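Local coordinates for protein putative sugar kinase PH1459 (Pyrococcus horikoshii, PDB 3EWM) that probably phosphorylates a sugar, perhaps fructose, at the expense of ATP, as a carbohydrate kinase of the PfkB family, at residues D187-E193 with S209-T215; V161-L165 with E195-L199; L216-G220 with D231-Y235; K267-F271 with R301-A305. All blocks are in the same frame, centred on the assembly; numbering follows the deposited sequence.

The four contacts lie in the C-terminal half of a PfkB-type kinase; contacts 1 and 2 interleave along the chain, and contacts 3 and 4 follow. Contact 1 pairs two parallel strands of the central sheet and carries K190 and T215 of the ATP site. Contact 2, about 12 Å away between centres, packs the intervening helix on a loop; a probable hydrogen bond from V161 N to K190 O (2.9 Å) joins the two. Contact 3 begins right after T215 and holds G220, the third ATP-site residue; its centre is about 14 Å from that of contact 1. Contact 4 lies away from the ATP-site residues, but L268 touches L211 of contact 1, and G269 and K270 touch V232 of contact 3.

Contact 1: residues D187-E193 with S209-T215; sequences DIVKASE and SMLTAIT
I188 to S192 pair in parallel with L211 to T215, the two strands of a right-handed beta-alpha-beta unit joined through helix 193-200. Side chains alternate: I188, K190 and S192 share a face with L211, A213 and T215, while V189 and A191 lie with T212 and I214 on the other. A213, with only a methyl, pairs with the long K190, whose CE meets T215 CG2 at 3.9 Å as the two side chains cross obliquely. The T215 methyl thus packs on the lysine stem, and the T215 hydroxyl OG1 shares a water with K190 NZ, joining two ATP-site residues. On the opposite face I214, its CG1 anti to the carbonyl carbon (chi1 -61°), swings CD1 back to 4.0 Å from A191 CB, and its CG2 lies 3.7 Å from E193 N. An alanine here would probably lose the CD1 packing on A191 CB and open a gap beside it and the helix start. At the other end, a water joins D187 OD1 and S209 OG, while D187 OD2 turns away to I157 N. D187 O takes two N-H groups: L211 N at 2.9 Å, and M210 N at 2.8 Å on a lone pair in the carbonyl plane.

Contact 2: residues V161-L165 with E195-L199; sequences VNLRL and EVLYL
L163 and E195 bring their CA atoms to 6.8 Å, the nearest backbone approach, where the irregular segment 161-165 leaves strand 156-160 and passes helix 193-200. E195 reaches over with an extended chain, and its OE2 accepts the L163 N-H at 2.9 Å along an almost straight line (170° at the hydrogen). The amide arrives from above the carboxylate, 58° out of its plane. Two waters also donate to OE2, and one of them bonds L163 O as well; R164 NH1 donates to that same carbonyl. E195 OE1 takes another water and the backbone N-H of S192, while the S192 hydroxyl caps the backbone N of E195, so serine and glutamate form a capping box on the helix start. With an alanine in place of E195, the amides of L163 and S192 would probably be left without their acceptor and the loop would be freer to move. Beyond this polar corner the contact is apolar, buried at V161 and L199 and nearer the surface at Y198 and L165. V161 and L199 slide past each other, CG1 3.6 Å from CD1. L163, its CG anti to the backbone N (chi1 -166°), crosses Y198 at about a right angle and sets CD2 3.7 Å from the ring's CD2. L165 and Y198 approach from opposite directions, CD2 3.7 Å from OH. M175 and L179 of helix 172-185 back L163. E195 probably corresponds to the glutamate of the N-x-x-E motif of PfkB kinases, near the nucleotide site, with serine (S192) standing where the motif has asparagine.

Contact 3: residues L216-G220 with D231-Y235; sequences LGPKG and DVPSY
S234 meets the turn at P218 and K219 through both its hydroxyl and its backbone. The turn 216-220 links the antiparallel strands 211-215 and 220-225, and 220-225 forms the next hairpin with 228-233, the edge strand of the main sheet. S234 OG points to P218 O, at 2.5 Å so short that the exact length is doubtful, and S234 N donates to K219 O at 2.9 Å, coming from above the carbonyl plane by 47°. The small serine suits this place: with chi1 at 53°, OG lies between the backbone N and the carbonyl carbon and faces the turn. Next to these bonds, G220 and P233 form an antiparallel non-hydrogen-bonded pair with CA atoms 4.4 Å apart. Such a position asks for no N-H from P233 toward its partner, so a proline fits, and weaker CA-H...O contacts join P233 CA to K219 O and G220 CA to V232 O. At G220, an ATP-binding residue with phi 125°, a CB would be jammed against the preceding carbonyl O and would also run into V232 O, so glycine fits. G217 also has a positive phi, and a CB there would strike the ring of P218. Further out, V232 packs on K270 and N273 of helix 265-279. D231 directs its carboxylate to a salt bridge with R222 on the adjacent strand; the L216 and D231 side chains cross at about a right angle, L216 CD1 3.9 Å from D231 OD1. What closes the turn itself is a backbone bond from L216 N to G220 O, 2.7 Å long.

Contact 4: residues K267-F271 with R301-A305; sequences KLGKF and REVLA
F271 holds CG anti to its backbone N (chi1 177°), which sends the ring out toward V303, whose CG2 in turn stands anti to the carbonyl carbon and reaches F271 CB at 3.6 Å. The valine crosses the phenylalanine at about a right angle and lays its CB over one ring face, 4.0 Å from the centroid and 13° off the normal, a CH-pi contact. A beta-branched residue suits this spot because its two methyls spread over the ring: CG1 lies 3.9 Å from F271 CE2, while CG2 keeps to the CB end. At the far end of the ring L304 adds CD2, 3.8 Å from F271 CZ. This is helix-on-helix packing on the outer layer of the alpha/beta kinase fold, in which the short C-terminal helix 298-304 lies against helix 265-279. Helix 245-259 adds A252 against F271 and K259 beside V303 and L304. One turn before F271, K267 meets E302 at the more exposed side of the interface. Their stems touch first, K267 CG to E302 CG at 3.8 Å, and a bend at chi4 of K267 and one at chi2 of E302 then turn the charges together. K267 NZ and E302 OE2 form a salt bridge, although the exact place of the amino group is doubtful in the model. The backbone N of K267 is bonded to D264 OD1.

Contact 1: residues D187-E193 with S209-T215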
loop_
_atom_site.group_PDB
_atom_site.type_symbol
_atom_site.label_atom_id
_atom_site.label_comp_id
_atom_site.label_asym_id
_atom_site.label_seq_id
_atom_site.Cartn_x
_atom_site.Cartn_y
_atom_site.Cartn_z
ATOM N N ASP A 187 -31.749 -3.412 -8.234
ATOM C CA ASP A 187 -32.994 -3.877 -7.640
ATOM C C ASP A 187 -32.990 -3.600 -6.146
ATOM O O ASP A 187 -34.009 -3.235 -5.577
ATOM C CB ASP A 187 -33.113 -5.374 -7.846
ATOM C CG ASP A 187 -33.205 -5.737 -9.307
ATOM O OD1 ASP A 187 -34.306 -5.577 -9.872
ATOM O OD2 ASP A 187 -32.186 -6.183 -9.869
ATOM N N ILE A 188 -31.823 -3.790 -5.536
ATOM C CA ILE A 188 -31.663 -3.721 -4.098
ATOM C C ILE A 188 -30.610 -2.676 -3.856
ATOM O O ILE A 188 -29.503 -2.748 -4.402
ATOM C CB ILE A 188 -31.189 -5.081 -3.530
ATOM C CG1 ILE A 188 -32.228 -6.167 -3.815
ATOM C CG2 ILE A 188 -30.888 -4.984 -2.037
ATOM C CD1 ILE A 188 -31.599 -7.481 -4.251
ATOM N N VAL A 189 -30.952 -1.683 -3.051
ATOM C CA VAL A 189 -29.996 -0.650 -2.703
ATOM C C VAL A 189 -29.882 -0.591 -1.191
ATOM O O VAL A 189 -30.896 -0.599 -0.470
ATOM C CB VAL A 189 -30.405 0.738 -3.295
ATOM C CG1 VAL A 189 -29.544 1.876 -2.714
ATOM C CG2 VAL A 189 -30.298 0.709 -4.808
ATOM N N LYS A 190 -28.634 -0.581 -0.731
ATOM C CA LYS A 190 -28.306 -0.364 0.656
ATOM C C LYS A 190 -27.574 0.969 0.796
ATOM O O LYS A 190 -26.601 1.238 0.085
ATOM C CB LYS A 190 -27.429 -1.518 1.169
ATOM C CG LYS A 190 -26.936 -1.318 2.580
ATOM C CD LYS A 190 -26.015 -2.465 2.999
ATOM C CE LYS A 190 -25.287 -2.142 4.276
ATOM N NZ LYS A 190 -24.173 -1.186 4.083
ATOM N N ALA A 191 -28.044 1.800 1.726
ATOM C CA ALA A 191 -27.432 3.078 1.977
ATOM C C ALA A 191 -27.651 3.456 3.421
ATOM O O ALA A 191 -28.660 3.077 4.008
ATOM C CB ALA A 191 -28.029 4.157 1.055
ATOM N N SER A 192 -26.705 4.204 3.985
ATOM C CA SER A 192 -26.905 4.811 5.290
ATOM C C SER A 192 -27.837 5.998 5.128
ATOM O O SER A 192 -27.957 6.578 4.047
ATOM C CB SER A 192 -25.587 5.310 5.882
ATOM O OG SER A 192 -25.054 6.349 5.069
ATOM N N GLU A 193 -28.473 6.381 6.222
ATOM C CA GLU A 193 -29.305 7.570 6.190
ATOM C C GLU A 193 -28.486 8.809 5.764
ATOM O O GLU A 193 -29.016 9.682 5.078
ATOM C CB GLU A 193 -30.055 7.757 7.521
ATOM C CG GLU A 193 -29.183 7.800 8.738
ATOM C CD GLU A 193 -29.991 8.017 10.012
ATOM O OE1 GLU A 193 -31.079 8.621 9.932
ATOM O OE2 GLU A 193 -29.531 7.562 11.085
ATOM N N SER A 209 -35.088 -0.627 -7.195
ATOM C CA SER A 209 -36.369 -0.823 -7.878
ATOM C C SER A 209 -37.267 -1.809 -7.109
ATOM O O SER A 209 -38.505 -1.699 -7.112
ATOM C CB SER A 209 -36.125 -1.286 -9.318
ATOM O OG SER A 209 -35.559 -2.573 -9.325
HETATM N N MSE A 210 -36.630 -2.748 -6.416
HETATM C CA MSE A 210 -37.334 -3.790 -5.695
HETATM C C MSE A 210 -37.320 -3.557 -4.187
HETATM O O MSE A 210 -38.305 -3.845 -3.498
HETATM C CB MSE A 210 -36.709 -5.140 -6.023
HETATM C CG MSE A 210 -36.794 -6.183 -4.923
HETATM SE SE MSE A 210 -36.041 -7.924 -5.408
HETATM C CE MSE A 210 -37.419 -8.504 -6.672
ATOM N N LEU A 211 -36.194 -3.059 -3.674
ATOM C CA LEU A 211 -36.004 -2.939 -2.231
ATOM C C LEU A 211 -34.896 -1.975 -1.862
ATOM O O LEU A 211 -33.832 -1.938 -2.482
ATOM C CB LEU A 211 -35.703 -4.315 -1.619
ATOM C CG LEU A 211 -35.448 -4.350 -0.114
ATOM C CD1 LEU A 211 -36.769 -4.226 0.619
ATOM C CD2 LEU A 211 -34.711 -5.616 0.287
ATOM N N THR A 212 -35.142 -1.198 -0.822
ATOM C CA THR A 212 -34.129 -0.298 -0.316
ATOM C C THR A 212 -33.919 -0.611 1.153
ATOM O O THR A 212 -34.887 -0.727 1.911
ATOM C CB THR A 212 -34.567 1.168 -0.485
ATOM O OG1 THR A 212 -34.963 1.372 -1.841
ATOM C CG2 THR A 212 -33.441 2.105 -0.159
ATOM N N ALA A 213 -32.655 -0.754 1.541
ATOM C CA ALA A 213 -32.302 -0.958 2.931
ATOM C C ALA A 213 -31.554 0.275 3.361
ATOM O O ALA A 213 -30.504 0.595 2.801
ATOM C CB ALA A 213 -31.446 -2.202 3.103
ATOM N N ILE A 214 -32.122 0.998 4.322
ATOM C CA ILE A 214 -31.477 2.195 4.819
ATOM C C ILE A 214 -30.970 1.885 6.209
ATOM O O ILE A 214 -31.756 1.570 7.102
ATOM C CB ILE A 214 -32.418 3.451 4.841
ATOM C CG1 ILE A 214 -32.913 3.825 3.433
ATOM C CG2 ILE A 214 -31.701 4.649 5.454
ATOM C CD1 ILE A 214 -31.837 3.910 2.346
ATOM N N THR A 215 -29.656 1.972 6.381
ATOM C CA THR A 215 -29.044 1.711 7.667
ATOM C C THR A 215 -29.066 2.970 8.544
ATOM O O THR A 215 -28.863 4.098 8.073
ATOM C CB THR A 215 -27.612 1.153 7.510
ATOM O OG1 THR A 215 -26.799 2.099 6.797
ATOM C CG2 THR A 215 -27.636 -0.182 6.735
HETATM O O HOH W 1 -34.621 -3.188 -11.659
HETATM O O HOH W 2 -25.052 1.346 4.939
#

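Contact 2: residues V161-L165 with E195-L199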
loop_
_atom_site.group_PDB
_atom_site.type_symbol
_atom_site.label_atom_id
_atom_site.label_comp_id
_atom_site.label_asym_id
_atom_site.label_seq_id
_atom_site.Cartn_x
_atom_site.Cartn_y
_atom_site.Cartn_z
ATOM N N VAL A 161 -24.217 1.569 -1.542
ATOM C CA VAL A 161 -23.768 2.896 -1.921
ATOM C C VAL A 161 -22.359 3.129 -1.338
ATOM O O VAL A 161 -21.489 3.698 -2.003
ATOM C CB VAL A 161 -24.791 3.976 -1.455
ATOM C CG1 VAL A 161 -24.262 5.363 -1.688
ATOM C CG2 VAL A 161 -26.142 3.766 -2.182
ATOM N N ASN A 162 -22.145 2.661 -0.114
ATOM C CA ASN A 162 -20.823 2.673 0.519
ATOM C C ASN A 162 -20.006 3.888 0.069
ATOM O O ASN A 162 -18.942 3.752 -0.552
ATOM C CB ASN A 162 -20.068 1.382 0.186
ATOM C CG ASN A 162 -18.785 1.237 0.980
ATOM O OD1 ASN A 162 -18.583 1.918 1.983
ATOM N ND2 ASN A 162 -17.901 0.368 0.522
ATOM N N LEU A 163 -20.505 5.076 0.379
ATOM C CA LEU A 163 -19.920 6.257 -0.218
ATOM C C LEU A 163 -18.650 6.684 0.508
ATOM O O LEU A 163 -18.658 6.869 1.723
ATOM C CB LEU A 163 -20.938 7.399 -0.303
ATOM C CG LEU A 163 -20.493 8.539 -1.227
ATOM C CD1 LEU A 163 -19.862 8.022 -2.544
ATOM C CD2 LEU A 163 -21.662 9.458 -1.525
ATOM N N ARG A 164 -17.572 6.826 -0.268
ATOM C CA ARG A 164 -16.274 7.225 0.232
ATOM C C ARG A 164 -15.844 8.463 -0.542
ATOM O O ARG A 164 -15.158 8.368 -1.561
ATOM C CB ARG A 164 -15.260 6.079 0.056
ATOM C CG ARG A 164 -15.604 4.813 0.841
ATOM C CD ARG A 164 -15.644 5.092 2.348
ATOM N NE ARG A 164 -15.893 3.889 3.148
ATOM C CZ ARG A 164 -17.083 3.519 3.622
ATOM N NH1 ARG A 164 -18.188 4.230 3.361
ATOM N NH2 ARG A 164 -17.175 2.409 4.347
ATOM N N LEU A 165 -16.262 9.623 -0.040
ATOM C CA LEU A 165 -16.014 10.918 -0.694
ATOM C C LEU A 165 -14.561 11.153 -1.074
ATOM O O LEU A 165 -14.278 11.735 -2.119
ATOM C CB LEU A 165 -16.529 12.080 0.175
ATOM C CG LEU A 165 -18.042 12.248 0.318
ATOM C CD1 LEU A 165 -18.368 13.625 0.922
ATOM C CD2 LEU A 165 -18.747 12.083 -1.021
ATOM N N GLU A 195 -25.906 8.877 3.651
ATOM C CA GLU A 195 -25.790 8.760 2.194
ATOM C C GLU A 195 -27.071 9.153 1.470
ATOM O O GLU A 195 -27.029 9.831 0.439
ATOM C CB GLU A 195 -25.409 7.340 1.813
ATOM C CG GLU A 195 -23.981 7.020 2.145
ATOM C CD GLU A 195 -23.675 5.516 2.184
ATOM O OE1 GLU A 195 -24.586 4.674 1.990
ATOM O OE2 GLU A 195 -22.503 5.207 2.444
ATOM N N VAL A 196 -28.204 8.727 2.007
ATOM C CA VAL A 196 -29.508 9.054 1.427
ATOM C C VAL A 196 -29.635 10.567 1.369
ATOM O O VAL A 196 -29.909 11.127 0.311
ATOM C CB VAL A 196 -30.666 8.440 2.229
ATOM C CG1 VAL A 196 -32.021 8.998 1.761
ATOM C CG2 VAL A 196 -30.636 6.944 2.084
ATOM N N LEU A 197 -29.379 11.223 2.502
ATOM C CA LEU A 197 -29.511 12.673 2.584
ATOM C C LEU A 197 -28.572 13.340 1.573
ATOM O O LEU A 197 -28.976 14.220 0.814
ATOM C CB LEU A 197 -29.200 13.161 4.004
ATOM C CG LEU A 197 -29.397 14.663 4.228
ATOM C CD1 LEU A 197 -30.871 15.068 4.019
ATOM C CD2 LEU A 197 -28.901 15.053 5.621
ATOM N N TYR A 198 -27.327 12.886 1.553
ATOM C CA TYR A 198 -26.308 13.493 0.717
ATOM C C TYR A 198 -26.668 13.406 -0.766
ATOM O O TYR A 198 -26.626 14.404 -1.518
ATOM C CB TYR A 198 -24.952 12.840 0.996
ATOM C CG TYR A 198 -23.836 13.414 0.159
ATOM C CD1 TYR A 198 -23.272 14.645 0.473
ATOM C CD2 TYR A 198 -23.350 12.723 -0.957
ATOM C CE1 TYR A 198 -22.234 15.178 -0.299
ATOM C CE2 TYR A 198 -22.321 13.243 -1.736
ATOM C CZ TYR A 198 -21.773 14.469 -1.405
ATOM O OH TYR A 198 -20.762 14.987 -2.177
ATOM N N LEU A 199 -27.030 12.204 -1.181
ATOM C CA LEU A 199 -27.321 11.945 -2.571
ATOM C C LEU A 199 -28.660 12.505 -3.022
ATOM O O LEU A 199 -28.739 13.156 -4.064
ATOM C CB LEU A 199 -27.224 10.455 -2.838
ATOM C CG LEU A 199 -25.779 9.941 -2.736
ATOM C CD1 LEU A 199 -25.742 8.439 -2.909
ATOM C CD2 LEU A 199 -24.914 10.626 -3.766
HETATM O O HOH W 3 -24.147 2.025 2.578
HETATM O O HOH W 4 -20.828 6.833 3.778
HETATM O O HOH W 5 -21.534 3.525 4.016
#

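Contact 3: residues L216-G220 with D231-Y235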
loop_
_atom_site.group_PDB
_atom_site.type_symbol
_atom_site.label_atom_id
_atom_site.label_comp_id
_atom_site.label_asym_id
_atom_site.label_seq_id
_atom_site.Cartn_x
_atom_site.Cartn_y
_atom_site.Cartn_z
ATOM N N LEU A 216 -29.332 2.763 9.826
ATOM C CA LEU A 216 -29.367 3.876 10.765
ATOM C C LEU A 216 -28.283 3.701 11.840
ATOM O O LEU A 216 -28.435 4.139 12.978
ATOM C CB LEU A 216 -30.792 4.045 11.330
ATOM C CG LEU A 216 -31.983 3.883 10.355
ATOM C CD1 LEU A 216 -33.312 3.688 11.079
ATOM C CD2 LEU A 216 -32.116 5.020 9.314
ATOM N N GLY A 217 -27.174 3.077 11.444
ATOM C CA GLY A 217 -26.045 2.808 12.330
ATOM C C GLY A 217 -26.374 1.779 13.406
ATOM O O GLY A 217 -26.960 0.735 13.112
ATOM N N PRO A 218 -25.987 2.072 14.667
ATOM C CA PRO A 218 -26.365 1.263 15.839
ATOM C C PRO A 218 -27.871 1.182 16.101
ATOM O O PRO A 218 -28.323 0.200 16.690
ATOM C CB PRO A 218 -25.658 1.978 17.005
ATOM C CG PRO A 218 -24.505 2.711 16.346
ATOM C CD PRO A 218 -25.089 3.184 15.042
ATOM N N LYS A 219 -28.635 2.188 15.674
ATOM C CA LYS A 219 -30.086 2.241 15.923
ATOM C C LYS A 219 -30.870 1.149 15.184
ATOM O O LYS A 219 -31.975 0.780 15.581
ATOM C CB LYS A 219 -30.648 3.605 15.538
ATOM C CG LYS A 219 -30.032 4.769 16.300
ATOM C CD LYS A 219 -30.838 6.041 16.094
ATOM C CE LYS A 219 -30.060 7.277 16.551
ATOM N NZ LYS A 219 -29.204 7.856 15.475
ATOM N N GLY A 220 -30.287 0.632 14.112
ATOM C CA GLY A 220 -30.930 -0.415 13.345
ATOM C C GLY A 220 -31.029 0.003 11.900
ATOM O O GLY A 220 -30.134 0.658 11.384
ATOM N N ASP A 231 -39.502 -0.535 9.761
ATOM C CA ASP A 231 -38.396 -0.172 10.619
ATOM C C ASP A 231 -37.985 -1.336 11.495
ATOM O O ASP A 231 -38.828 -1.998 12.100
ATOM C CB ASP A 231 -38.668 1.116 11.412
ATOM C CG ASP A 231 -38.179 2.361 10.668
ATOM O OD1 ASP A 231 -37.194 2.994 11.106
ATOM O OD2 ASP A 231 -38.747 2.685 9.614
ATOM N N VAL A 232 -36.681 -1.601 11.524
ATOM C CA VAL A 232 -36.129 -2.689 12.318
ATOM C C VAL A 232 -35.137 -2.110 13.328
ATOM O O VAL A 232 -33.966 -1.892 12.990
ATOM C CB VAL A 232 -35.441 -3.770 11.430
ATOM C CG1 VAL A 232 -35.072 -4.991 12.270
ATOM C CG2 VAL A 232 -36.347 -4.198 10.254
ATOM N N PRO A 233 -35.598 -1.836 14.570
ATOM C CA PRO A 233 -34.646 -1.347 15.557
ATOM C C PRO A 233 -33.661 -2.437 15.908
ATOM O O PRO A 233 -33.982 -3.625 15.830
ATOM C CB PRO A 233 -35.517 -0.992 16.776
ATOM C CG PRO A 233 -36.793 -1.695 16.586
ATOM C CD PRO A 233 -36.970 -1.933 15.110
ATOM N N SER A 234 -32.454 -2.033 16.264
ATOM C CA SER A 234 -31.417 -2.992 16.589
ATOM C C SER A 234 -31.725 -3.700 17.898
ATOM O O SER A 234 -32.429 -3.177 18.770
ATOM C CB SER A 234 -30.063 -2.309 16.665
ATOM O OG SER A 234 -30.150 -1.212 17.553
ATOM N N TYR A 235 -31.211 -4.914 18.003
ATOM C CA TYR A 235 -31.188 -5.610 19.269
ATOM C C TYR A 235 -30.192 -4.922 20.190
ATOM O O TYR A 235 -29.180 -4.368 19.731
ATOM C CB TYR A 235 -30.862 -7.088 19.051
ATOM C CG TYR A 235 -32.115 -7.932 18.898
ATOM C CD1 TYR A 235 -32.094 -9.301 19.168
ATOM C CD2 TYR A 235 -33.338 -7.346 18.528
ATOM C CE1 TYR A 235 -33.249 -10.073 19.044
ATOM C CE2 TYR A 235 -34.496 -8.100 18.405
ATOM C CZ TYR A 235 -34.445 -9.464 18.668
ATOM O OH TYR A 235 -35.589 -10.222 18.547
#

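Contact 4: residues K267-F271 with R301-A305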
loop_
_atom_site.group_PDB
_atom_site.type_symbol
_atom_site.label_atom_id
_atom_site.label_comp_id
_atom_site.label_asym_id
_atom_site.label_seq_id
_atom_site.Cartn_x
_atom_site.Cartn_y
_atom_site.Cartn_z
ATOM N N LYS A 267 -39.847 -10.859 7.531
ATOM C CA LYS A 267 -38.992 -12.044 7.652
ATOM C C LYS A 267 -37.554 -11.658 7.321
ATOM O O LYS A 267 -36.610 -12.074 7.996
ATOM C CB LYS A 267 -39.464 -13.156 6.709
ATOM C CG LYS A 267 -40.755 -13.838 7.151
ATOM C CD LYS A 267 -41.220 -14.822 6.081
ATOM C CE LYS A 267 -42.648 -15.294 6.347
ATOM N NZ LYS A 267 -42.714 -16.157 7.548
ATOM N N LEU A 268 -37.417 -10.851 6.281
ATOM C CA LEU A 268 -36.129 -10.383 5.828
ATOM C C LEU A 268 -35.496 -9.474 6.890
ATOM O O LEU A 268 -34.348 -9.667 7.264
ATOM C CB LEU A 268 -36.324 -9.653 4.513
ATOM C CG LEU A 268 -35.115 -9.100 3.787
ATOM C CD1 LEU A 268 -34.110 -10.203 3.505
ATOM C CD2 LEU A 268 -35.662 -8.475 2.486
ATOM N N GLY A 269 -36.271 -8.516 7.396
ATOM C CA GLY A 269 -35.814 -7.622 8.467
ATOM C C GLY A 269 -35.342 -8.332 9.728
ATOM O O GLY A 269 -34.254 -8.040 10.245
ATOM N N LYS A 270 -36.151 -9.263 10.221
ATOM C CA LYS A 270 -35.787 -10.050 11.404
ATOM C C LYS A 270 -34.531 -10.902 11.166
ATOM O O LYS A 270 -33.694 -11.028 12.050
ATOM C CB LYS A 270 -36.959 -10.912 11.891
ATOM C CG LYS A 270 -38.246 -10.131 12.252
ATOM C CD LYS A 270 -38.034 -9.087 13.352
ATOM C CE LYS A 270 -37.985 -7.650 12.820
ATOM N NZ LYS A 270 -38.037 -6.664 13.951
ATOM N N PHE A 271 -34.389 -11.449 9.962
ATOM C CA PHE A 271 -33.200 -12.248 9.629
ATOM C C PHE A 271 -31.958 -11.368 9.552
ATOM O O PHE A 271 -30.949 -11.650 10.201
ATOM C CB PHE A 271 -33.381 -13.054 8.337
ATOM C CG PHE A 271 -32.150 -13.842 7.933
ATOM C CD1 PHE A 271 -31.673 -14.879 8.738
ATOM C CD2 PHE A 271 -31.476 -13.542 6.753
ATOM C CE1 PHE A 271 -30.541 -15.601 8.388
ATOM C CE2 PHE A 271 -30.341 -14.258 6.376
ATOM C CZ PHE A 271 -29.870 -15.296 7.191
ATOM N N ARG A 301 -34.115 -19.536 11.105
ATOM C CA ARG A 301 -34.714 -20.761 10.575
ATOM C C ARG A 301 -35.780 -20.485 9.512
ATOM O O ARG A 301 -35.950 -21.257 8.581
ATOM C CB ARG A 301 -35.264 -21.632 11.706
ATOM C CG ARG A 301 -34.183 -22.389 12.447
ATOM C CD ARG A 301 -34.765 -23.531 13.275
ATOM N NE ARG A 301 -35.688 -23.055 14.308
ATOM C CZ ARG A 301 -35.331 -22.667 15.532
ATOM N NH1 ARG A 301 -34.056 -22.676 15.908
ATOM N NH2 ARG A 301 -36.258 -22.261 16.386
ATOM N N GLU A 302 -36.477 -19.367 9.643
ATOM C CA GLU A 302 -37.421 -18.939 8.626
ATOM C C GLU A 302 -36.760 -18.862 7.238
ATOM O O GLU A 302 -37.299 -19.376 6.251
ATOM C CB GLU A 302 -38.008 -17.587 9.021
ATOM C CG GLU A 302 -38.998 -17.044 8.028
ATOM C CD GLU A 302 -40.379 -17.636 8.208
ATOM O OE1 GLU A 302 -40.908 -17.597 9.350
ATOM O OE2 GLU A 302 -40.935 -18.127 7.198
ATOM N N VAL A 303 -35.577 -18.251 7.187
ATOM C CA VAL A 303 -34.863 -18.017 5.933
ATOM C C VAL A 303 -33.976 -19.194 5.550
ATOM O O VAL A 303 -33.977 -19.625 4.393
ATOM C CB VAL A 303 -34.004 -16.714 5.996
ATOM C CG1 VAL A 303 -33.098 -16.590 4.775
ATOM C CG2 VAL A 303 -34.888 -15.493 6.133
ATOM N N LEU A 304 -33.211 -19.712 6.512
ATOM C CA LEU A 304 -32.181 -20.682 6.179
ATOM C C LEU A 304 -32.679 -22.121 6.200
ATOM O O LEU A 304 -32.179 -22.941 5.442
ATOM C CB LEU A 304 -30.933 -20.521 7.058
ATOM C CG LEU A 304 -30.208 -19.169 7.075
ATOM C CD1 LEU A 304 -29.020 -19.209 8.030
ATOM C CD2 LEU A 304 -29.766 -18.727 5.677
ATOM N N ALA A 305 -33.659 -22.422 7.055
ATOM C CA ALA A 305 -34.153 -23.802 7.202
ATOM C C ALA A 305 -35.585 -23.970 6.699
ATOM O O ALA A 305 -36.004 -23.306 5.749
ATOM C CB ALA A 305 -34.040 -24.256 8.647
#